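Local atomic coordinates of alpha-L-rhamnosidase (PDB entry 4XHC), a protein that hydrolyses terminal alpha-L-rhamnose residues from rhamnosides as a glycoside hydrolase of family GH78, and binds free rhamnose in its pocket. Residues 61-66 with 71-76; 131-136 with 519-524. All blocks are in the same frame, centred on the assembly; numbering follows the deposited sequence.

Interaction 1 (61-66 with 71-76); sequences VEAHAD and FGWRAE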
# COMPACT_ATOMS: atom_id res chain seq x y z
N VAL A 61 21.32 -2.09 11.04
CA VAL A 61 22.14 -3.28 10.88
C VAL A 61 22.19 -3.75 9.43
O VAL A 61 21.42 -3.27 8.59
CB VAL A 61 21.64 -4.45 11.76
CG1 VAL A 61 21.61 -4.04 13.22
CG2 VAL A 61 20.26 -4.93 11.30
N GLU A 62 23.12 -4.66 9.15
CA GLU A 62 23.24 -5.30 7.85
C GLU A 62 23.18 -6.80 8.02
O GLU A 62 23.78 -7.35 8.95
CB GLU A 62 24.56 -4.94 7.19
CG GLU A 62 24.55 -3.62 6.44
CD GLU A 62 25.85 -3.34 5.70
OE1 GLU A 62 26.68 -4.28 5.58
OE2 GLU A 62 26.03 -2.18 5.26
N ALA A 63 22.49 -7.46 7.09
CA ALA A 63 22.30 -8.90 7.13
C ALA A 63 23.42 -9.58 6.38
O ALA A 63 23.82 -9.13 5.33
CB ALA A 63 20.96 -9.25 6.50
N HIS A 64 23.92 -10.68 6.93
CA HIS A 64 24.91 -11.51 6.24
C HIS A 64 24.45 -12.96 6.30
O HIS A 64 24.11 -13.45 7.37
CB HIS A 64 26.30 -11.35 6.87
CG HIS A 64 26.91 -9.99 6.66
ND1 HIS A 64 27.59 -9.65 5.51
CD2 HIS A 64 26.94 -8.90 7.45
CE1 HIS A 64 28.00 -8.40 5.60
NE2 HIS A 64 27.62 -7.92 6.77
N ALA A 65 24.39 -13.61 5.14
CA ALA A 65 24.00 -15.03 5.08
C ALA A 65 25.04 -15.85 5.83
O ALA A 65 26.23 -15.77 5.54
CB ALA A 65 23.89 -15.49 3.63
N ASP A 66 24.59 -16.62 6.82
CA ASP A 66 25.47 -17.36 7.72
C ASP A 66 24.82 -18.69 8.07
O ASP A 66 23.82 -18.73 8.79
CB ASP A 66 25.72 -16.53 9.00
CG ASP A 66 26.78 -17.15 9.92
OD1 ASP A 66 27.14 -18.32 9.73
OD2 ASP A 66 27.25 -16.45 10.84
N PHE A 71 18.41 -19.24 11.81
CA PHE A 71 17.74 -19.42 10.51
C PHE A 71 18.54 -18.83 9.35
O PHE A 71 17.96 -18.27 8.42
CB PHE A 71 16.33 -18.82 10.52
CG PHE A 71 15.46 -19.31 11.65
CD1 PHE A 71 15.20 -20.66 11.81
CD2 PHE A 71 14.90 -18.41 12.55
CE1 PHE A 71 14.41 -21.11 12.85
CE2 PHE A 71 14.11 -18.85 13.59
CZ PHE A 71 13.86 -20.21 13.74
N GLY A 72 19.86 -18.93 9.42
CA GLY A 72 20.73 -18.57 8.30
C GLY A 72 21.12 -17.12 8.10
O GLY A 72 21.70 -16.79 7.07
N TRP A 73 20.82 -16.24 9.06
CA TRP A 73 21.10 -14.81 8.90
C TRP A 73 21.64 -14.17 10.18
O TRP A 73 21.09 -14.38 11.26
CB TRP A 73 19.85 -14.08 8.42
CG TRP A 73 19.41 -14.49 7.04
CD1 TRP A 73 18.50 -15.45 6.74
CD2 TRP A 73 19.89 -13.97 5.79
NE1 TRP A 73 18.38 -15.57 5.37
CE2 TRP A 73 19.22 -14.68 4.77
CE3 TRP A 73 20.82 -12.98 5.43
CZ2 TRP A 73 19.44 -14.42 3.40
CZ3 TRP A 73 21.05 -12.73 4.07
CH2 TRP A 73 20.36 -13.44 3.08
N ARG A 74 22.71 -13.38 10.04
CA ARG A 74 23.37 -12.71 11.17
C ARG A 74 23.34 -11.19 10.99
O ARG A 74 23.57 -10.69 9.89
CB ARG A 74 24.83 -13.17 11.26
CG ARG A 74 25.57 -12.73 12.52
CD ARG A 74 27.06 -13.07 12.47
NE ARG A 74 27.78 -12.22 11.50
CZ ARG A 74 28.31 -12.62 10.34
NH1 ARG A 74 28.24 -13.89 9.94
NH2 ARG A 74 28.92 -11.73 9.56
N ALA A 75 23.07 -10.47 12.08
CA ALA A 75 23.07 -9.01 12.08
C ALA A 75 24.43 -8.45 12.51
O ALA A 75 25.07 -8.99 13.41
CB ALA A 75 21.98 -8.48 13.01
N GLU A 76 24.88 -7.38 11.83
CA GLU A 76 26.08 -6.63 12.22
C GLU A 76 25.69 -5.16 12.34
O GLU A 76 25.16 -4.61 11.38
CB GLU A 76 27.20 -6.76 11.18
CG GLU A 76 27.81 -8.16 11.04
CD GLU A 76 28.64 -8.60 12.25
OE1 GLU A 76 29.30 -7.74 12.88
OE2 GLU A 76 28.65 -9.81 12.56
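D66 and R74 meet in a salt bridge across a beta hairpin. NH1 of R74 lies 2.9 Å from OD2 of D66. The carboxylate sits at the edge of the guanidinium, but NH1 reaches OD2 from above the carboxylate plane, and the two planes are 74° apart. NE of R74 bonds OE2 of E76 at 2.8 Å, through the anti lone pair of that oxygen. The guanidinium is therefore held from two edges by two acids. CB of H64 lies over its face, 3.8 Å from NH2, and the imidazole plane is nearly parallel to it, 8° apart. CG of R74 is anti to the backbone N, and the chain bends at chi3 (71°), which turns the guanidinium across toward H64 and D66. On the other face of the sheet, the methyl of A65 makes a CH-pi contact with the six-membered ring of W73, 4.2 Å from its centroid. CB of A63 is 3.9 Å from CE3 of W73. Behind these groups stand strands 61-65 and 73-76, antiparallel. E62 pairs with E76 and H64 with R74, each by two backbone bonds. D66 N to G72 O, 2.9 Å, adds a bond toward the turn, and OD1 of D66 takes the N-H of A68. One face of the hairpin is thus charged, with R74 probably balanced by two acids, and the other is apolar.

Interaction 2 (131-136 with 519-524); sequences TLSEVC and GSKLIN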
# COMPACT_ATOMS: atom_id res chain seq x y z
N THR A 131 11.80 -12.28 13.26
CA THR A 131 13.21 -12.69 13.15
C THR A 131 13.90 -11.94 12.02
O THR A 131 13.25 -11.37 11.14
CB THR A 131 13.35 -14.19 12.86
OG1 THR A 131 12.73 -14.53 11.61
CG2 THR A 131 12.73 -14.99 13.97
N LEU A 132 15.22 -11.95 12.02
CA LEU A 132 15.97 -11.31 10.95
C LEU A 132 15.66 -11.98 9.61
O LEU A 132 15.54 -11.30 8.59
CB LEU A 132 17.47 -11.37 11.22
CG LEU A 132 18.37 -10.63 10.23
CD1 LEU A 132 17.99 -9.17 10.11
CD2 LEU A 132 19.84 -10.79 10.63
N SER A 133 15.49 -13.29 9.61
CA SER A 133 15.24 -14.01 8.36
C SER A 133 14.00 -13.50 7.60
O SER A 133 13.95 -13.57 6.38
CB SER A 133 15.18 -15.54 8.59
OG SER A 133 14.04 -15.94 9.35
N GLU A 134 13.01 -12.96 8.32
CA GLU A 134 11.78 -12.49 7.68
C GLU A 134 11.93 -11.22 6.84
O GLU A 134 11.08 -10.93 6.00
CB GLU A 134 10.69 -12.29 8.73
CG GLU A 134 10.25 -13.58 9.40
CD GLU A 134 9.35 -13.35 10.60
OE1 GLU A 134 8.25 -12.76 10.43
OE2 GLU A 134 9.77 -13.77 11.70
N VAL A 135 13.01 -10.47 7.06
CA VAL A 135 13.29 -9.32 6.21
C VAL A 135 14.44 -9.56 5.21
O VAL A 135 14.88 -8.64 4.52
CB VAL A 135 13.55 -8.05 7.07
CG1 VAL A 135 12.34 -7.75 7.95
CG2 VAL A 135 14.81 -8.17 7.92
N CYS A 136 14.92 -10.80 5.15
CA CYS A 136 15.98 -11.20 4.20
C CYS A 136 15.54 -12.21 3.16
O CYS A 136 16.04 -12.20 2.05
CB CYS A 136 17.16 -11.79 4.96
SG CYS A 136 17.77 -10.66 6.22
N GLY A 519 4.39 -24.93 6.15
CA GLY A 519 5.18 -25.01 4.92
C GLY A 519 6.15 -23.86 4.69
O GLY A 519 6.71 -23.75 3.61
N SER A 520 6.36 -23.01 5.70
CA SER A 520 7.44 -22.02 5.69
C SER A 520 7.66 -21.46 7.07
O SER A 520 6.71 -21.10 7.75
CB SER A 520 7.08 -20.87 4.76
OG SER A 520 8.06 -19.84 4.81
N LYS A 521 8.91 -21.38 7.49
CA LYS A 521 9.23 -20.89 8.83
C LYS A 521 8.91 -19.40 8.92
O LYS A 521 8.81 -18.86 10.02
CB LYS A 521 10.69 -21.20 9.18
CG LYS A 521 11.67 -20.16 8.66
CD LYS A 521 13.03 -20.69 8.23
CE LYS A 521 13.65 -19.67 7.27
NZ LYS A 521 15.05 -19.96 6.89
N LEU A 522 8.76 -18.73 7.77
CA LEU A 522 8.37 -17.31 7.71
C LEU A 522 7.01 -17.03 8.30
O LEU A 522 6.78 -15.94 8.81
CB LEU A 522 8.31 -16.81 6.27
CG LEU A 522 9.56 -16.79 5.41
CD1 LEU A 522 9.20 -16.23 4.04
CD2 LEU A 522 10.65 -15.98 6.08
N ILE A 523 6.09 -17.98 8.20
CA ILE A 523 4.73 -17.76 8.64
C ILE A 523 4.44 -18.40 9.99
O ILE A 523 3.34 -18.28 10.51
CB ILE A 523 3.73 -18.21 7.55
CG1 ILE A 523 2.47 -17.37 7.61
CG2 ILE A 523 3.42 -19.68 7.65
CD1 ILE A 523 1.70 -17.35 6.32
N ASN A 524 5.42 -19.08 10.58
CA ASN A 524 5.31 -19.47 11.98
C ASN A 524 5.27 -18.20 12.83
O ASN A 524 5.76 -17.14 12.42
CB ASN A 524 6.49 -20.34 12.44
CG ASN A 524 6.51 -21.71 11.78
OD1 ASN A 524 5.58 -22.11 11.08
ND2 ASN A 524 7.60 -22.45 11.99
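The backbones come closest at E134 and L522, whose CA atoms are 5.9 Å apart, where two irregular loops meet. Residues 132-134 have helical backbone angles but lack the regular bonds of a helix. Residues 520-523 form a type I beta turn. In that turn, OG of S520 accepts the backbone N-H of L522 at 3.2 Å, which makes an ST turn. No hydrogen bond links the two segments directly. The contact is made by the CD2 branch of L522. This methyl lies 4.0 Å from CA of E134 and 4.1 Å from its CG, and it also approaches the carbonyl O of S133. The side chain of L522 runs past that of E134 in the opposite direction. K521 adds a loose contact: its CE is 4.3 Å from OG of S133. The carboxylate of E134 is held by T131 and by K240. The backbone N of T131 gives a bond of 3.0 Å to OE2 of E134, from above the carboxylate plane. OE1 of E134 forms a salt bridge with K240, and the same K240 NZ also bonds the carbonyls of L522 and N524. K240 thus bridges the loops. The first loop follows strand 122-129 and packs on strands 73-79 and 175-182; the second, in the catalytic region, follows helix 482-498 and precedes helix 534-540 in the chain.

How the interactions relate
Along the chain, interaction 1 comes first. It closes a tight hairpin, with four residues between 61-66 and 71-76, at the edge of the six-stranded sheet. Interaction 2 opens later and closes a loop of 382 residues, from 131-136 to 519-524. The two are in series and neither nests nor crosses. The first stays within the N-terminal beta domain. The second ties that domain to the helical glycosidase domain, about 14 Å from the bound rhamnose at the side chain of K521. Their centres are 13 Å apart, and they touch: C136 packs on A63 and W73, and L132 on R74 and A75. The loop 131-136 thus lies between hairpin and glycosidase domain.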